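Local coordinates for heme-binding protein HutZ (Vibrio cholerae, PDB 3TGV) that binds heme and very probably degrades it to biliverdin beta and delta with release of its iron, at residues Arg11-Lys15 / Glu107-Glu111; Pro28-Tyr32 / Ala50-Arg54; Asp85-Val91 / Leu124-Glu130. The protein carries 1 engineered substitution. All coordinates share one frame; numbering follows the deposited sequence.

Contact 1: Arg11-Lys15 / Glu107-Glu111; sequences RQERK and ERFGE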
# COMPACT_ATOMS: atom_id res chain seq x y z
N ARG A 11 11.17 -9.17 8.11
CA ARG A 11 9.97 -9.99 7.95
C ARG A 11 9.36 -10.30 9.30
O ARG A 11 8.14 -10.41 9.42
CB ARG A 11 10.27 -11.31 7.24
CG ARG A 11 10.60 -11.21 5.76
CD ARG A 11 11.20 -12.54 5.27
NE ARG A 11 10.16 -13.42 4.74
CZ ARG A 11 10.26 -14.74 4.63
NH1 ARG A 11 11.34 -15.38 5.03
NH2 ARG A 11 9.23 -15.42 4.14
N GLN A 12 10.20 -10.45 10.31
CA GLN A 12 9.73 -10.76 11.67
C GLN A 12 9.13 -9.55 12.37
O GLN A 12 8.18 -9.69 13.15
CB GLN A 12 10.88 -11.35 12.50
CG GLN A 12 11.13 -12.82 12.22
CD GLN A 12 12.36 -13.36 12.94
OE1 GLN A 12 13.15 -12.61 13.51
NE2 GLN A 12 12.52 -14.68 12.91
N GLU A 13 9.68 -8.37 12.11
CA GLU A 13 9.21 -7.16 12.78
C GLU A 13 7.93 -6.62 12.14
O GLU A 13 7.02 -6.20 12.85
CB GLU A 13 10.31 -6.09 12.77
CG GLU A 13 9.94 -4.80 13.52
CD GLU A 13 9.13 -3.82 12.69
OE1 GLU A 13 9.43 -3.67 11.48
OE2 GLU A 13 8.19 -3.19 13.25
N ARG A 14 7.87 -6.61 10.82
CA ARG A 14 6.71 -6.05 10.14
C ARG A 14 5.50 -6.93 10.37
O ARG A 14 5.57 -8.15 10.26
CB ARG A 14 6.99 -5.88 8.65
CG ARG A 14 8.16 -4.95 8.34
CD ARG A 14 7.73 -3.49 8.29
NE ARG A 14 7.69 -2.88 9.61
CZ ARG A 14 6.98 -1.80 9.91
NH1 ARG A 14 6.21 -1.21 9.00
NH2 ARG A 14 7.02 -1.32 11.15
N LYS A 15 4.37 -6.31 10.72
CA LYS A 15 3.18 -7.06 11.07
C LYS A 15 2.09 -6.95 10.01
O LYS A 15 1.09 -7.67 10.07
CB LYS A 15 2.64 -6.57 12.42
CG LYS A 15 3.70 -6.61 13.53
CD LYS A 15 3.50 -7.81 14.45
CE LYS A 15 4.80 -8.24 15.11
NZ LYS A 15 5.48 -7.13 15.83
N GLU A 107 -1.23 -16.06 18.25
CA GLU A 107 0.06 -15.88 18.90
C GLU A 107 0.72 -14.54 18.54
O GLU A 107 1.33 -13.89 19.40
CB GLU A 107 1.01 -17.04 18.56
CG GLU A 107 2.47 -16.75 18.86
CD GLU A 107 3.05 -17.65 19.94
OE1 GLU A 107 4.21 -18.11 19.77
OE2 GLU A 107 2.35 -17.91 20.94
N ARG A 108 0.60 -14.12 17.29
CA ARG A 108 1.23 -12.87 16.85
C ARG A 108 0.42 -11.64 17.23
O ARG A 108 0.99 -10.60 17.55
CB ARG A 108 1.48 -12.87 15.35
CG ARG A 108 2.60 -11.93 14.93
CD ARG A 108 2.83 -11.91 13.42
NE ARG A 108 4.10 -11.28 13.10
CZ ARG A 108 4.44 -10.79 11.91
NH1 ARG A 108 3.58 -10.84 10.90
NH2 ARG A 108 5.64 -10.23 11.73
N PHE A 109 -0.91 -11.74 17.19
CA PHE A 109 -1.76 -10.57 17.35
C PHE A 109 -2.65 -10.59 18.59
O PHE A 109 -3.26 -9.58 18.94
CB PHE A 109 -2.62 -10.35 16.10
CG PHE A 109 -1.81 -10.17 14.86
CD1 PHE A 109 -1.06 -9.03 14.66
CD2 PHE A 109 -1.80 -11.15 13.89
CE1 PHE A 109 -0.31 -8.86 13.51
CE2 PHE A 109 -1.05 -10.99 12.74
CZ PHE A 109 -0.30 -9.84 12.55
N GLY A 110 -2.74 -11.74 19.25
CA GLY A 110 -3.42 -11.82 20.53
C GLY A 110 -4.93 -12.01 20.49
O GLY A 110 -5.50 -12.47 19.50
N GLU A 111 -5.58 -11.64 21.60
CA GLU A 111 -7.00 -11.92 21.81
C GLU A 111 -7.90 -11.51 20.65
O GLU A 111 -8.88 -12.20 20.34
CB GLU A 111 -7.50 -11.22 23.07
CG GLU A 111 -6.87 -11.70 24.36
CD GLU A 111 -7.50 -11.05 25.57
OE1 GLU A 111 -8.55 -10.39 25.41
OE2 GLU A 111 -6.96 -11.20 26.69
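Arg108 of helix 96-109 donates, within the split-barrel fold, to carbonyl oxygens at the C-terminal end of helix 3-13. Its chain runs straight out, with CG anti to the backbone N (chi1 -156°) and no bend as far as NE, and this extension carries NH2 among the oxygens. There NH2 gives a hydrogen bond to Gln12 O at 3.0 Å, lying in the guanidinium plane but striking the carbonyl from above its own plane. A close approach of NH2 to Arg14 O, 2.5 Å, is bent and so short that as a bond it is weak and doubtful. Arginine suits the place: its positive charge would be welcome where the last carbonyls of helix 3-13 have no following turn to supply N-H donors, and should be stabilised there. NH1 turns to Phe35 O, and a cation-pi contact with the Phe35 ring helps to hold the flat group.

Lys15 lays CD over one face of the Arg108 guanidinium, with CE 3.7 Å from Arg108 NE, while the ammonium stays apart, NZ 5.1 Å from Arg108 NH2. Its CB also meets the Phe109 ring at CE1, and a neighbouring subunit covers that ring with Leu76 and an edge-to-face Phe77.

The outer side is looser: the side chains of Gln12 and Glu13 set off away from helix 96-109 and are exposed. Arg14 holds the Glu13 carboxylate by NE and NH2, while its NH1 goes inward to Asp69 and Ile67 O. Back in the packed part, Lys15 O lies at the edge of the Phe109 ring, 3.6 Å from CZ.

Contact 2: Pro28-Tyr32 / Ala50-Arg54; sequences PNVSY and ARHAR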
# COMPACT_ATOMS: atom_id res chain seq x y z
N PRO A 28 -8.40 -1.59 -9.83
CA PRO A 28 -7.45 -1.75 -8.72
C PRO A 28 -8.01 -1.31 -7.36
O PRO A 28 -8.80 -0.38 -7.27
CB PRO A 28 -6.32 -0.78 -9.09
CG PRO A 28 -7.03 0.30 -9.85
CD PRO A 28 -8.05 -0.43 -10.68
N ASN A 29 -7.57 -1.97 -6.30
CA ASN A 29 -7.85 -1.49 -4.96
C ASN A 29 -6.60 -1.66 -4.10
O ASN A 29 -5.92 -2.67 -4.20
CB ASN A 29 -9.04 -2.24 -4.38
CG ASN A 29 -9.33 -1.86 -2.96
OD1 ASN A 29 -8.95 -2.57 -2.03
ND2 ASN A 29 -10.00 -0.73 -2.78
N VAL A 30 -6.28 -0.65 -3.29
CA VAL A 30 -5.19 -0.75 -2.34
C VAL A 30 -5.74 -0.82 -0.92
O VAL A 30 -6.74 -0.16 -0.59
CB VAL A 30 -4.19 0.41 -2.48
CG1 VAL A 30 -4.80 1.70 -2.01
CG2 VAL A 30 -2.89 0.10 -1.71
N SER A 31 -5.13 -1.64 -0.08
CA SER A 31 -5.62 -1.87 1.26
C SER A 31 -4.45 -2.41 2.05
O SER A 31 -3.34 -2.52 1.51
CB SER A 31 -6.73 -2.93 1.24
OG SER A 31 -6.23 -4.14 0.68
N TYR A 32 -4.68 -2.76 3.31
CA TYR A 32 -3.66 -3.45 4.10
C TYR A 32 -4.30 -4.58 4.92
O TYR A 32 -5.52 -4.63 5.08
CB TYR A 32 -2.96 -2.48 5.05
CG TYR A 32 -3.76 -2.26 6.31
CD1 TYR A 32 -4.89 -1.46 6.30
CD2 TYR A 32 -3.41 -2.88 7.50
CE1 TYR A 32 -5.66 -1.28 7.46
CE2 TYR A 32 -4.16 -2.70 8.65
CZ TYR A 32 -5.27 -1.90 8.63
OH TYR A 32 -6.00 -1.73 9.78
N ALA A 50 -15.29 -5.65 2.96
CA ALA A 50 -14.34 -4.76 2.29
C ALA A 50 -14.03 -5.25 0.87
O ALA A 50 -14.15 -6.44 0.57
CB ALA A 50 -13.07 -4.65 3.11
N ARG A 51 -13.62 -4.35 -0.01
CA ARG A 51 -13.35 -4.70 -1.39
C ARG A 51 -12.25 -5.72 -1.58
O ARG A 51 -12.35 -6.57 -2.47
CB ARG A 51 -12.97 -3.46 -2.19
CG ARG A 51 -14.11 -2.53 -2.42
CD ARG A 51 -13.78 -1.50 -3.46
NE ARG A 51 -14.78 -0.45 -3.42
CZ ARG A 51 -14.62 0.77 -3.90
NH1 ARG A 51 -13.48 1.12 -4.48
NH2 ARG A 51 -15.61 1.65 -3.79
N HIS A 52 -11.18 -5.64 -0.79
CA HIS A 52 -10.04 -6.51 -1.08
C HIS A 52 -10.41 -7.99 -0.94
O HIS A 52 -9.90 -8.84 -1.67
CB HIS A 52 -8.80 -6.15 -0.23
CG HIS A 52 -9.05 -6.13 1.24
ND1 HIS A 52 -8.07 -5.82 2.16
CD2 HIS A 52 -10.18 -6.38 1.96
CE1 HIS A 52 -8.58 -5.87 3.38
NE2 HIS A 52 -9.85 -6.22 3.28
N ALA A 53 -11.31 -8.30 -0.01
CA ALA A 53 -11.77 -9.67 0.18
C ALA A 53 -12.67 -10.13 -0.97
O ALA A 53 -12.57 -11.26 -1.44
CB ALA A 53 -12.48 -9.81 1.51
N ARG A 54 -13.56 -9.26 -1.42
CA ARG A 54 -14.40 -9.58 -2.56
C ARG A 54 -13.59 -9.66 -3.85
O ARG A 54 -13.88 -10.47 -4.74
CB ARG A 54 -15.53 -8.56 -2.70
CG ARG A 54 -16.66 -8.76 -1.69
CD ARG A 54 -17.69 -7.65 -1.81
NE ARG A 54 -17.33 -6.45 -1.06
CZ ARG A 54 -17.22 -5.24 -1.58
NH1 ARG A 54 -17.44 -5.05 -2.88
NH2 ARG A 54 -16.90 -4.20 -0.81
O HOH W 1 -11.08 0.07 -5.62
O HOH W 2 -10.50 -2.95 0.49
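Asn29 lays the end of its amide against Arg51, ND2 standing 3.9 Å from Arg51 CD, the two side chains crossing at about a right angle. CG of Asn29 is anti to the backbone N (chi1 176°), which sends the amide off the strand toward the helix. Its two ends are then used differently, each through a water. On the ND2 side, one water accepts from Asn29 ND2 and donates to Pro28 O; it also accepts from Arg51 NH1, 2.9 Å from the water oxygen. On the OD1 side, a second water donates to Asn29 OD1 at 3.0 Å and accepts from His52 N. An amide, with a donor and an acceptor side by side, is well suited to serve both bridges.

The setting is the antiparallel sheet of the FMN-binding split-barrel family, to which the pyridoxamine 5'-phosphate oxidase domain belongs: strand 28-38 carries Asn29 and Ser31 on one face, and the first turn of helix 51-58 lies against that face. The N-H of His52, in this first turn, lacks a helical carbonyl partner, and the second water supplies an acceptor.

Farther along the strand, Ser31 OG and His52 ND1 are hydrogen-bonded at 2.9 Å, the hydroxyl meeting the imidazole at its edge. CG of His52 sits between the backbone N and the carbonyl carbon (chi1 55°), which turns the ND1-CE1 edge of the ring to the strand. Tyr32 O also lies at the ring edge, 3.7 Å from CE1. Serine is small enough to let the ring come this near. Arg51 NH1, besides holding the first water, forms a salt bridge with Asp85 of a neighbouring subunit, while Tyr32, on the other face of the strand, bonds through OH to Leu76 O and Arg79 N of that neighbour.

Contact 3: Asp85-Val91 / Leu124-Glu130; sequences DAVASMV and LFRLQPE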
# COMPACT_ATOMS: atom_id res chain seq x y z
N ASP A 85 4.44 -10.44 -6.18
CA ASP A 85 3.08 -10.76 -6.60
C ASP A 85 2.77 -12.17 -6.13
O ASP A 85 3.69 -12.95 -5.89
CB ASP A 85 2.93 -10.67 -8.12
CG ASP A 85 3.11 -9.24 -8.63
OD1 ASP A 85 3.11 -8.29 -7.81
OD2 ASP A 85 3.26 -9.07 -9.86
N ALA A 86 1.48 -12.48 -6.00
CA ALA A 86 1.04 -13.76 -5.45
C ALA A 86 -0.29 -14.23 -6.03
O ALA A 86 -0.98 -13.49 -6.71
CB ALA A 86 0.94 -13.66 -3.92
N VAL A 87 -0.63 -15.49 -5.75
CA VAL A 87 -1.92 -16.04 -6.13
C VAL A 87 -2.71 -16.32 -4.87
O VAL A 87 -2.22 -17.00 -3.96
CB VAL A 87 -1.77 -17.36 -6.90
CG1 VAL A 87 -3.15 -17.94 -7.23
CG2 VAL A 87 -0.95 -17.14 -8.15
N ALA A 88 -3.93 -15.79 -4.79
CA ALA A 88 -4.73 -15.90 -3.58
C ALA A 88 -5.65 -17.11 -3.62
O ALA A 88 -6.19 -17.46 -4.66
CB ALA A 88 -5.56 -14.63 -3.36
N SER A 89 -5.84 -17.72 -2.46
CA SER A 89 -6.74 -18.84 -2.32
C SER A 89 -7.42 -18.73 -0.96
O SER A 89 -6.79 -18.35 0.03
CB SER A 89 -5.96 -20.15 -2.43
OG SER A 89 -6.81 -21.20 -2.85
N MET A 90 -8.71 -19.02 -0.91
CA MET A 90 -9.43 -18.97 0.35
C MET A 90 -9.23 -20.26 1.16
O MET A 90 -9.22 -21.36 0.61
CB MET A 90 -10.92 -18.73 0.11
CG MET A 90 -11.71 -18.70 1.39
SD MET A 90 -13.43 -18.18 1.18
CE MET A 90 -14.06 -18.58 2.83
N VAL A 91 -9.05 -20.11 2.47
CA VAL A 91 -8.79 -21.26 3.33
C VAL A 91 -10.07 -21.72 4.02
O VAL A 91 -10.73 -20.94 4.69
CB VAL A 91 -7.73 -20.94 4.39
CG1 VAL A 91 -7.50 -22.14 5.30
CG2 VAL A 91 -6.42 -20.51 3.72
N LEU A 124 -10.24 -16.26 5.53
CA LEU A 124 -8.80 -16.45 5.59
C LEU A 124 -8.24 -16.77 4.21
O LEU A 124 -8.62 -17.77 3.60
CB LEU A 124 -8.47 -17.58 6.57
CG LEU A 124 -7.01 -18.01 6.72
CD1 LEU A 124 -6.14 -16.88 7.26
CD2 LEU A 124 -6.93 -19.23 7.62
N PHE A 125 -7.36 -15.92 3.71
CA PHE A 125 -6.77 -16.15 2.40
C PHE A 125 -5.31 -16.56 2.51
O PHE A 125 -4.54 -15.92 3.22
CB PHE A 125 -6.87 -14.90 1.51
CG PHE A 125 -8.27 -14.60 1.02
CD1 PHE A 125 -8.70 -15.06 -0.21
CD2 PHE A 125 -9.14 -13.87 1.80
CE1 PHE A 125 -9.98 -14.79 -0.66
CE2 PHE A 125 -10.42 -13.60 1.36
CZ PHE A 125 -10.84 -14.06 0.13
N ARG A 126 -4.94 -17.62 1.80
CA ARG A 126 -3.53 -17.97 1.62
C ARG A 126 -2.97 -17.28 0.39
O ARG A 126 -3.57 -17.32 -0.69
CB ARG A 126 -3.36 -19.48 1.47
CG ARG A 126 -2.09 -19.83 0.71
CD ARG A 126 -1.49 -21.16 1.12
NE ARG A 126 -2.20 -22.30 0.57
CZ ARG A 126 -1.62 -23.45 0.25
NH1 ARG A 126 -0.31 -23.61 0.42
NH2 ARG A 126 -2.34 -24.45 -0.25
N LEU A 127 -1.82 -16.64 0.53
CA LEU A 127 -1.20 -15.95 -0.59
C LEU A 127 0.16 -16.56 -0.88
O LEU A 127 1.03 -16.58 -0.02
CB LEU A 127 -1.03 -14.47 -0.27
CG LEU A 127 -2.22 -13.81 0.42
CD1 LEU A 127 -1.86 -12.39 0.76
CD2 LEU A 127 -3.45 -13.87 -0.46
N GLN A 128 0.33 -17.03 -2.12
CA GLN A 128 1.55 -17.73 -2.52
C GLN A 128 2.27 -17.02 -3.65
O GLN A 128 1.71 -16.83 -4.74
CB GLN A 128 1.20 -19.16 -2.96
CG GLN A 128 0.34 -19.90 -1.96
CD GLN A 128 0.14 -21.35 -2.33
OE1 GLN A 128 -0.89 -21.72 -2.90
NE2 GLN A 128 1.12 -22.18 -1.99
N PRO A 129 3.51 -16.60 -3.39
CA PRO A 129 4.37 -15.86 -4.33
C PRO A 129 4.65 -16.65 -5.59
O PRO A 129 4.74 -17.88 -5.51
CB PRO A 129 5.67 -15.66 -3.55
CG PRO A 129 5.64 -16.68 -2.46
CD PRO A 129 4.19 -16.85 -2.11
N GLU A 130 4.80 -15.98 -6.73
CA GLU A 130 4.99 -16.71 -7.98
C GLU A 130 6.04 -16.16 -8.96
O GLU A 130 6.69 -16.93 -9.67
CB GLU A 130 3.66 -16.88 -8.69
CG GLU A 130 3.57 -18.16 -9.50
CD GLU A 130 2.14 -18.61 -9.68
OE1 GLU A 130 1.45 -18.05 -10.55
OE2 GLU A 130 1.71 -19.52 -8.93
O HOH W 3 6.15 -13.30 -7.12
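Strands 85-91 and 124-129 run antiparallel with axes 4.3 Å apart at closest and their directions 149° apart, the twist expected of a curled sheet. Val87 with Gln128 and Ser89 with Arg126 are hydrogen-bonded pairs, each closed by two backbone bonds; between and beyond them Ala86-Pro129, Ala88-Leu127 and Met90-Phe125 are non-hydrogen-bonded. Past the last pair at the Glu130 end, a water bridges Asp85 O and Glu130 N.

On the face of Ala86, Ala88 and Met90, the two alanines offer only methyls, and larger neighbours come close. Leu127 CD2 touches Ala88 CB at 3.7 Å, and Leu56 of helix 51-58 packs on Ala88 and Phe125. Met90, extended with CG anti to its N (chi1 179°), forms an oblique Met-aromatic contact, SD 5.5 Å from the Phe125 ring centroid.

On the other face Val91 and Leu124 lie side by side pointing the same way, CB to CD2 3.7 Å, beneath Trp98 of helix 96-109. Further along, Arg126 bends at chi3 (77°), and the Gln128 amide lies over its guanidinium. Arg126 NH1 bonds to Glu40 O.

The chemistry therefore divides by place: backbone bonds set the register, helix 51-58 covers the face of Ala88 and Phe125, helix 96-109 the Val91-Leu124 end of the other, and the arginine and glutamine keep their polar groups on the more exposed part of that second face.

The three contacts share one domain of the pyridoxamine 5'-phosphate oxidase family. Contacts 2 and 3 are neighbours, with centres about 14 Å apart: both reach the same antiparallel sheet, and helix 51-58 links them where Ala53 O packs on Phe125 CZ at 3.6 Å. Contact 1 lies on the other side of the chain's centre, about 21 Å from contact 2 and 19 Å from contact 3, centre to centre. Along the chain contact 2 closes before contact 3 opens, whereas contact 1 brackets contact 2 and interleaves with contact 3, helix 96-109 following strand 81-91. Contacts 1 and 2 both touch the second subunit, contact 3 through Asp85 alone, so elements that complete the fold also help build the dimer.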